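Local structure of hydroxylase (Rhodococcus sp., 2OR0) at residues 247-252 with 332-337; 320-323 with 328-331; 79-84 with 254-259. The protein is a putative hydroxylase of the acyl-CoA dehydrogenase family that probably uses reduced flavin to insert one atom of molecular oxygen into a substrate. All coordinates share one frame; numbering follows the deposited sequence.

In the fold
Contact 3 packs helix 78-91 on helix 250-277. Contact 1 sets the start of that same helix against helix 331-356. Contact 2 joins helix 292-324 to the loop before helix 331-356. Contact 3 is the buried core one, its centre about 7 Å from the centre of the chain. Contact 1 is partly buried at about 16 Å, and contact 2 is a surface contact at about 22 Å. Both segments of contact 2 fall in the chain between those of contact 1, and its I329 touches P249 of contact 1. Contact 3 is purely apolar across its helices. Contact 2 is aliphatic too, between side chains at the surface. Contact 1 adds a water and an arginine.

Contact 1: 247-252 with 332-337; sequences NMPYSC and EERAIG. With ACT (acetate ion), chain E.
A single water joins S251 to the backbone of R334. It donates to S251 OG at 3.0 Å and to R334 O at 2.8 Å. S251 chi1 is 69°. This sets OG between the backbone N and the carbonyl carbon, on the side that faces helix 331-356. The direct touches are made by the aliphatic part of R334. Its CG lies 4.0 Å from P249 CB, with the proline ring set at a slant to the arginine chain. The same CG lies 4.0 Å from S251 OG. The R334 chain then bends at chi2 and again at chi3 (58°), which turns the guanidinium away from the serine. R334 NE bonds to I412 O, and S251 OG bonds to that same carbonyl. One oxygen at the end of the modelled chain is thus held by both segments. Further out, R334 NH2 gives a nearly straight bond to OXT of an acetate, 3.0 Å long with an angle of 168°. OXT sits at the guanidinium edge, in its plane; the acetate also bonds to R409. It probably comes from the crystallisation liquor. An alanine in place of R334 would probably strip P249 of the CG packed on it and take one of two grips from I412 O. P249 is the N-cap residue of helix 250-277, and its O accepts from C252 N at 3.1 Å. The contact brings the first turn of helix 250-277 against the first turns of helix 331-356. Helix 292-324 meets P249 through F319, helix 227-232 meets S251 through M231, and helix 389-399 packs on A335.

Contact 2: 320-323 with 328-331; sequences YDKV and EITF
V323 and I329 meet through one methyl each. V323 CG2 is 3.5 Å from I329 CD1, which is tighter than usual for two carbons. V323 has CG1 anti to its backbone N (chi1 179°). CG2 is then beside the N and is the branch that reaches across. I329 approaches at a slant. It leaves its backbone aimed past the helix, but CG1 stands beside the backbone N (chi1 -60°), and chi2 of 156° extends CD1 to the valine. The tip of I329 thus comes nearer than its base. K322 does the reverse. Its CB packs on I329 CG1 at 4.1 Å, and the rest of the chain leads away and bends at its end, with CE beside E333. I329 CD1 also touches P249, and I329 packs on R334 as well. T330 is the N-cap of helix 331-356. Its OG1 caps a backbone N of the first turn, and E333 OE1 accepts from T330 N in return. This is a capping box. The whole is a helix-loop-helix turn, where a short connection joins two successive helices of the C-terminal bundle found in acyl-CoA dehydrogenases.

Contact 3: 79-84 with 254-259; sequences REFAET and FPLGIT
F81 packs its ring on G257 and L256. F81 CE2 comes to 3.6 Å from G257 CA, at an oblique approach. With chi1 at 173°, the ring is anti to the backbone N and extends toward helix 250-277. The lack of a side chain at G257 matters here, because a CB would press tightly on F81 CZ. L256 CD2 lies at the ring edge, near its plane, 4.0 Å from F81 CD2. The two side chains run past each other in opposite directions. The second leucine methyl, CD1, packs on A82 CB at 4.1 Å. The two short helical segments run 29° from parallel, with axes 9.1 Å apart. This matches the acyl-CoA dehydrogenase fold, where an N-terminal helical domain packs on a C-terminal helical bundle. Next outward, L66 touches F81, and L312 of helix 292-324 touches L256. Within helix 78-91, R79 NH2 forms a salt bridge to E83 OE2 at 2.8 Å, in the guanidinium plane. R79 has a second acid partner, D317 of helix 292-324. E80 O takes T84 N and T84 OG1 from opposite faces of its plane. Helix 250-277 is kinked at P255, whose N has no bond to the preceding turn.

Contact 1: 247-252 with 332-337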
loop_
_atom_site.group_PDB
_atom_site.type_symbol
_atom_site.label_atom_id
_atom_site.label_comp_id
_atom_site.label_asym_id
_atom_site.label_seq_id
_atom_site.Cartn_x
_atom_site.Cartn_y
_atom_site.Cartn_z
ATOM N N ASN A 247 4.346 9.418 -14.897
ATOM C CA ASN A 247 4.618 10.781 -14.498
ATOM C C ASN A 247 3.725 11.289 -13.378
ATOM O O ASN A 247 3.714 12.479 -13.083
ATOM C CB ASN A 247 4.607 11.720 -15.699
ATOM C CG ASN A 247 5.746 11.430 -16.657
ATOM O OD1 ASN A 247 6.823 12.009 -16.527
ATOM N ND2 ASN A 247 5.516 10.524 -17.610
HETATM N N MSE A 248 2.975 10.376 -12.768
HETATM C CA MSE A 248 2.117 10.713 -11.599
HETATM C C MSE A 248 2.958 11.128 -10.368
HETATM O O MSE A 248 4.101 10.702 -10.236
HETATM C CB MSE A 248 1.220 9.518 -11.259
HETATM C CG MSE A 248 0.130 9.233 -12.301
HETATM SE SE MSE A 248 -1.343 10.479 -12.144
HETATM C CE MSE A 248 -2.082 9.865 -10.382
ATOM N N PRO A 249 2.407 11.989 -9.470
ATOM C CA PRO A 249 3.187 12.289 -8.267
ATOM C C PRO A 249 3.406 11.053 -7.391
ATOM O O PRO A 249 2.471 10.266 -7.201
ATOM C CB PRO A 249 2.308 13.309 -7.526
ATOM C CG PRO A 249 1.395 13.895 -8.626
ATOM C CD PRO A 249 1.125 12.729 -9.493
ATOM N N TYR A 250 4.624 10.909 -6.845
ATOM C CA TYR A 250 4.953 9.829 -5.900
ATOM C C TYR A 250 4.020 9.869 -4.664
ATOM O O TYR A 250 3.557 8.832 -4.223
ATOM C CB TYR A 250 6.438 9.925 -5.465
ATOM C CG TYR A 250 6.896 8.893 -4.430
ATOM C CD1 TYR A 250 7.412 7.649 -4.815
ATOM C CD2 TYR A 250 6.833 9.181 -3.066
ATOM C CE1 TYR A 250 7.838 6.708 -3.851
ATOM C CE2 TYR A 250 7.272 8.261 -2.110
ATOM C CZ TYR A 250 7.762 7.040 -2.505
ATOM O OH TYR A 250 8.181 6.167 -1.517
ATOM N N SER A 251 3.749 11.062 -4.153
ATOM C CA SER A 251 2.901 11.232 -2.989
ATOM C C SER A 251 1.446 10.838 -3.217
ATOM O O SER A 251 0.700 10.635 -2.258
ATOM C CB SER A 251 2.965 12.653 -2.459
ATOM O OG SER A 251 2.353 13.587 -3.337
ATOM N N CYS A 252 1.038 10.746 -4.481
ATOM C CA CYS A 252 -0.224 10.150 -4.799
ATOM C C CYS A 252 -0.086 8.634 -4.922
ATOM O O CYS A 252 -0.834 7.890 -4.262
ATOM C CB CYS A 252 -0.831 10.758 -6.077
ATOM S SG CYS A 252 -2.434 10.016 -6.518
ATOM N N GLU A 332 0.345 22.586 -3.733
ATOM C CA GLU A 332 -0.982 22.687 -3.086
ATOM C C GLU A 332 -1.919 21.545 -3.485
ATOM O O GLU A 332 -2.561 20.945 -2.632
ATOM C CB GLU A 332 -1.666 24.045 -3.347
ATOM C CG GLU A 332 -3.052 24.213 -2.608
ATOM C CD GLU A 332 -3.745 25.577 -2.833
ATOM O OE1 GLU A 332 -3.067 26.570 -3.199
ATOM O OE2 GLU A 332 -4.981 25.663 -2.641
ATOM N N GLU A 333 -1.965 21.235 -4.780
ATOM C CA GLU A 333 -2.734 20.117 -5.270
ATOM C C GLU A 333 -2.254 18.804 -4.672
ATOM O O GLU A 333 -3.063 17.967 -4.269
ATOM C CB GLU A 333 -2.696 20.054 -6.802
ATOM C CG GLU A 333 -3.567 21.129 -7.470
ATOM C CD GLU A 333 -3.463 21.137 -9.016
ATOM O OE1 GLU A 333 -2.435 20.687 -9.578
ATOM O OE2 GLU A 333 -4.427 21.599 -9.663
ATOM N N ARG A 334 -0.938 18.619 -4.620
ATOM C CA ARG A 334 -0.387 17.416 -4.020
ATOM C C ARG A 334 -0.719 17.292 -2.523
ATOM O O ARG A 334 -1.003 16.201 -2.044
ATOM C CB ARG A 334 1.111 17.331 -4.282
ATOM C CG ARG A 334 1.471 16.738 -5.665
ATOM C CD ARG A 334 2.727 17.409 -6.258
ATOM N NE ARG A 334 3.897 17.288 -5.384
ATOM C CZ ARG A 334 4.886 18.179 -5.310
ATOM N NH1 ARG A 334 4.851 19.275 -6.062
ATOM N NH2 ARG A 334 5.913 17.974 -4.482
ATOM N N ALA A 335 -0.676 18.413 -1.824
ATOM C CA ALA A 335 -0.881 18.504 -0.377
ATOM C C ALA A 335 -2.333 18.155 -0.050
ATOM O O ALA A 335 -2.618 17.404 0.902
ATOM C CB ALA A 335 -0.554 19.921 0.122
ATOM N N ILE A 336 -3.242 18.710 -0.868
ATOM C CA ILE A 336 -4.675 18.469 -0.735
ATOM C C ILE A 336 -4.975 17.035 -1.061
ATOM O O ILE A 336 -5.763 16.414 -0.366
ATOM C CB ILE A 336 -5.532 19.459 -1.579
ATOM C CG1 ILE A 336 -5.407 20.862 -0.962
ATOM C CG2 ILE A 336 -7.044 19.010 -1.591
ATOM C CD1 ILE A 336 -6.119 21.989 -1.750
ATOM N N GLY A 337 -4.340 16.483 -2.094
ATOM C CA GLY A 337 -4.504 15.077 -2.372
ATOM C C GLY A 337 -4.052 14.135 -1.245
ATOM O O GLY A 337 -4.650 13.054 -1.032
HETATM C C ACT E . 8.189 20.717 -3.728
HETATM O O ACT E . 7.753 21.875 -3.895
HETATM O OXT ACT E . 8.098 19.975 -4.729
HETATM C CH3 ACT E . 8.776 20.241 -2.429
HETATM O O HOH W 1 -0.573 13.909 -3.568
#

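Contact 2: 320-323 with 328-331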
loop_
_atom_site.group_PDB
_atom_site.type_symbol
_atom_site.label_atom_id
_atom_site.label_comp_id
_atom_site.label_asym_id
_atom_site.label_seq_id
_atom_site.Cartn_x
_atom_site.Cartn_y
_atom_site.Cartn_z
ATOM N N TYR A 320 -4.271 12.222 -13.026
ATOM C CA TYR A 320 -3.988 11.570 -14.297
ATOM C C TYR A 320 -4.396 12.465 -15.480
ATOM O O TYR A 320 -3.644 12.569 -16.433
ATOM C CB TYR A 320 -4.669 10.215 -14.406
ATOM C CG TYR A 320 -4.255 9.432 -15.649
ATOM C CD1 TYR A 320 -3.193 8.530 -15.601
ATOM C CD2 TYR A 320 -4.937 9.592 -16.874
ATOM C CE1 TYR A 320 -2.799 7.820 -16.730
ATOM C CE2 TYR A 320 -4.565 8.859 -18.016
ATOM C CZ TYR A 320 -3.493 7.986 -17.933
ATOM O OH TYR A 320 -3.102 7.265 -19.035
ATOM N N ASP A 321 -5.575 13.096 -15.388
ATOM C CA ASP A 321 -6.072 14.008 -16.431
ATOM C C ASP A 321 -5.137 15.173 -16.686
ATOM O O ASP A 321 -4.830 15.457 -17.844
ATOM C CB ASP A 321 -7.483 14.525 -16.116
ATOM C CG ASP A 321 -8.549 13.507 -16.444
ATOM O OD1 ASP A 321 -8.254 12.578 -17.233
ATOM O OD2 ASP A 321 -9.685 13.623 -15.912
ATOM N N LYS A 322 -4.697 15.839 -15.616
ATOM C CA LYS A 322 -3.676 16.874 -15.737
ATOM C C LYS A 322 -2.366 16.379 -16.361
ATOM O O LYS A 322 -1.819 17.039 -17.249
ATOM C CB LYS A 322 -3.421 17.554 -14.384
ATOM C CG LYS A 322 -4.576 18.407 -13.953
ATOM C CD LYS A 322 -4.409 19.004 -12.572
ATOM C CE LYS A 322 -5.503 20.061 -12.321
ATOM N NZ LYS A 322 -6.898 19.477 -12.458
ATOM N N VAL A 323 -1.862 15.227 -15.916
ATOM C CA VAL A 323 -0.640 14.655 -16.498
ATOM C C VAL A 323 -0.821 14.282 -17.997
ATOM O O VAL A 323 0.042 14.592 -18.813
ATOM C CB VAL A 323 -0.087 13.453 -15.688
ATOM C CG1 VAL A 323 1.139 12.895 -16.344
ATOM C CG2 VAL A 323 0.250 13.873 -14.247
ATOM N N GLU A 328 0.859 20.896 -15.228
ATOM C CA GLU A 328 1.683 20.642 -14.036
ATOM C C GLU A 328 0.793 20.478 -12.791
ATOM O O GLU A 328 -0.120 21.287 -12.558
ATOM C CB GLU A 328 2.682 21.791 -13.828
ATOM C CG GLU A 328 3.666 21.637 -12.656
ATOM C CD GLU A 328 5.102 21.333 -13.114
ATOM O OE1 GLU A 328 5.298 20.436 -13.983
ATOM O OE2 GLU A 328 6.040 21.994 -12.590
ATOM N N ILE A 329 1.043 19.425 -12.015
ATOM C CA ILE A 329 0.396 19.290 -10.691
ATOM C C ILE A 329 1.153 20.094 -9.612
ATOM O O ILE A 329 2.334 19.847 -9.358
ATOM C CB ILE A 329 0.177 17.794 -10.280
ATOM C CG1 ILE A 329 -0.719 17.090 -11.305
ATOM C CG2 ILE A 329 -0.440 17.701 -8.845
ATOM C CD1 ILE A 329 -0.524 15.622 -11.338
ATOM N N THR A 330 0.469 21.056 -8.995
ATOM C CA THR A 330 1.104 21.944 -8.022
ATOM C C THR A 330 1.297 21.315 -6.633
ATOM O O THR A 330 0.667 20.309 -6.314
ATOM C CB THR A 330 0.337 23.260 -7.857
ATOM O OG1 THR A 330 -0.886 23.035 -7.135
ATOM C CG2 THR A 330 0.055 23.897 -9.218
ATOM N N PHE A 331 2.173 21.928 -5.832
ATOM C CA PHE A 331 2.441 21.508 -4.452
ATOM C C PHE A 331 1.130 21.500 -3.657
ATOM O O PHE A 331 0.843 20.497 -3.033
ATOM C CB PHE A 331 3.499 22.409 -3.779
ATOM C CG PHE A 331 3.751 22.078 -2.325
ATOM C CD1 PHE A 331 4.687 21.132 -1.966
ATOM C CD2 PHE A 331 3.037 22.711 -1.318
ATOM C CE1 PHE A 331 4.924 20.819 -0.601
ATOM C CE2 PHE A 331 3.256 22.390 0.047
ATOM C CZ PHE A 331 4.202 21.447 0.386
#

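Contact 3: 79-84 with 254-259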
loop_
_atom_site.group_PDB
_atom_site.type_symbol
_atom_site.label_atom_id
_atom_site.label_comp_id
_atom_site.label_asym_id
_atom_site.label_seq_id
_atom_site.Cartn_x
_atom_site.Cartn_y
_atom_site.Cartn_z
ATOM N N ARG A 79 -6.866 4.434 -11.294
ATOM C CA ARG A 79 -8.185 4.020 -10.807
ATOM C C ARG A 79 -8.285 2.520 -10.812
ATOM O O ARG A 79 -8.748 1.936 -9.838
ATOM C CB ARG A 79 -9.338 4.627 -11.621
ATOM C CG ARG A 79 -10.688 3.900 -11.450
ATOM C CD ARG A 79 -11.837 4.610 -12.201
ATOM N NE ARG A 79 -12.215 5.889 -11.587
ATOM C CZ ARG A 79 -13.075 6.021 -10.575
ATOM N NH1 ARG A 79 -13.369 7.223 -10.105
ATOM N NH2 ARG A 79 -13.643 4.950 -10.026
ATOM N N GLU A 80 -7.862 1.887 -11.908
ATOM C CA GLU A 80 -7.895 0.428 -11.992
ATOM C C GLU A 80 -7.004 -0.250 -10.941
ATOM O O GLU A 80 -7.375 -1.289 -10.371
ATOM C CB GLU A 80 -7.481 -0.078 -13.388
ATOM C CG GLU A 80 -7.564 -1.615 -13.444
ATOM C CD GLU A 80 -7.429 -2.199 -14.846
ATOM O OE1 GLU A 80 -7.323 -1.430 -15.824
ATOM O OE2 GLU A 80 -7.441 -3.433 -14.953
ATOM N N PHE A 81 -5.817 0.297 -10.727
ATOM C CA PHE A 81 -4.949 -0.221 -9.677
ATOM C C PHE A 81 -5.700 -0.144 -8.321
ATOM O O PHE A 81 -5.825 -1.137 -7.623
ATOM C CB PHE A 81 -3.652 0.600 -9.596
ATOM C CG PHE A 81 -2.756 0.227 -8.405
ATOM C CD1 PHE A 81 -2.136 -1.012 -8.351
ATOM C CD2 PHE A 81 -2.547 1.120 -7.365
ATOM C CE1 PHE A 81 -1.313 -1.358 -7.288
ATOM C CE2 PHE A 81 -1.701 0.799 -6.300
ATOM C CZ PHE A 81 -1.086 -0.446 -6.262
ATOM N N ALA A 82 -6.210 1.033 -7.982
ATOM C CA ALA A 82 -6.855 1.246 -6.699
ATOM C C ALA A 82 -8.022 0.274 -6.508
ATOM O O ALA A 82 -8.122 -0.375 -5.469
ATOM C CB ALA A 82 -7.301 2.680 -6.561
ATOM N N GLU A 83 -8.868 0.131 -7.530
ATOM C CA GLU A 83 -10.033 -0.737 -7.427
ATOM C C GLU A 83 -9.668 -2.205 -7.307
ATOM O O GLU A 83 -10.378 -2.973 -6.622
ATOM C CB GLU A 83 -10.990 -0.521 -8.623
ATOM C CG GLU A 83 -11.720 0.842 -8.582
ATOM C CD GLU A 83 -12.502 1.189 -9.878
ATOM O OE1 GLU A 83 -12.352 0.510 -10.920
ATOM O OE2 GLU A 83 -13.251 2.191 -9.850
ATOM N N THR A 84 -8.591 -2.610 -7.988
ATOM C CA THR A 84 -8.142 -3.995 -7.913
ATOM C C THR A 84 -7.629 -4.334 -6.496
ATOM O O THR A 84 -7.972 -5.376 -5.946
ATOM C CB THR A 84 -7.051 -4.317 -8.972
ATOM O OG1 THR A 84 -7.487 -3.847 -10.265
ATOM C CG2 THR A 84 -6.809 -5.827 -9.014
ATOM N N PHE A 254 2.277 6.241 -4.160
ATOM C CA PHE A 254 2.815 5.376 -3.105
ATOM C C PHE A 254 1.727 5.134 -2.043
ATOM O O PHE A 254 1.385 3.998 -1.794
ATOM C CB PHE A 254 4.170 5.914 -2.548
ATOM C CG PHE A 254 4.549 5.368 -1.175
ATOM C CD1 PHE A 254 4.693 4.004 -0.951
ATOM C CD2 PHE A 254 4.775 6.244 -0.115
ATOM C CE1 PHE A 254 5.025 3.530 0.321
ATOM C CE2 PHE A 254 5.125 5.776 1.149
ATOM C CZ PHE A 254 5.247 4.425 1.356
ATOM N N PRO A 255 1.157 6.194 -1.447
ATOM C CA PRO A 255 0.059 5.962 -0.501
ATOM C C PRO A 255 -1.253 5.391 -1.084
ATOM O O PRO A 255 -2.113 4.955 -0.304
ATOM C CB PRO A 255 -0.199 7.339 0.072
ATOM C CG PRO A 255 1.028 8.097 -0.164
ATOM C CD PRO A 255 1.500 7.616 -1.510
ATOM N N LEU A 256 -1.395 5.354 -2.421
ATOM C CA LEU A 256 -2.671 4.972 -3.052
ATOM C C LEU A 256 -2.975 3.507 -2.811
ATOM O O LEU A 256 -4.095 3.139 -2.433
ATOM C CB LEU A 256 -2.660 5.271 -4.570
ATOM C CG LEU A 256 -3.895 4.866 -5.406
ATOM C CD1 LEU A 256 -5.111 5.725 -5.030
ATOM C CD2 LEU A 256 -3.599 4.972 -6.923
ATOM N N GLY A 257 -1.971 2.661 -3.037
ATOM C CA GLY A 257 -2.117 1.239 -2.791
ATOM C C GLY A 257 -2.402 0.904 -1.338
ATOM O O GLY A 257 -3.186 -0.009 -1.037
ATOM N N ILE A 258 -1.755 1.636 -0.442
ATOM C CA ILE A 258 -1.839 1.386 0.991
ATOM C C ILE A 258 -3.253 1.764 1.527
ATOM O O ILE A 258 -3.891 0.980 2.197
ATOM C CB ILE A 258 -0.726 2.186 1.745
ATOM C CG1 ILE A 258 0.639 1.500 1.550
ATOM C CG2 ILE A 258 -1.043 2.298 3.208
ATOM C CD1 ILE A 258 1.815 2.381 1.902
ATOM N N THR A 259 -3.706 2.968 1.211
ATOM C CA THR A 259 -5.043 3.431 1.601
ATOM C C THR A 259 -6.155 2.669 0.870
ATOM O O THR A 259 -7.166 2.312 1.482
ATOM C CB THR A 259 -5.147 4.943 1.452
ATOM O OG1 THR A 259 -4.099 5.519 2.231
ATOM C CG2 THR A 259 -6.494 5.477 1.958
#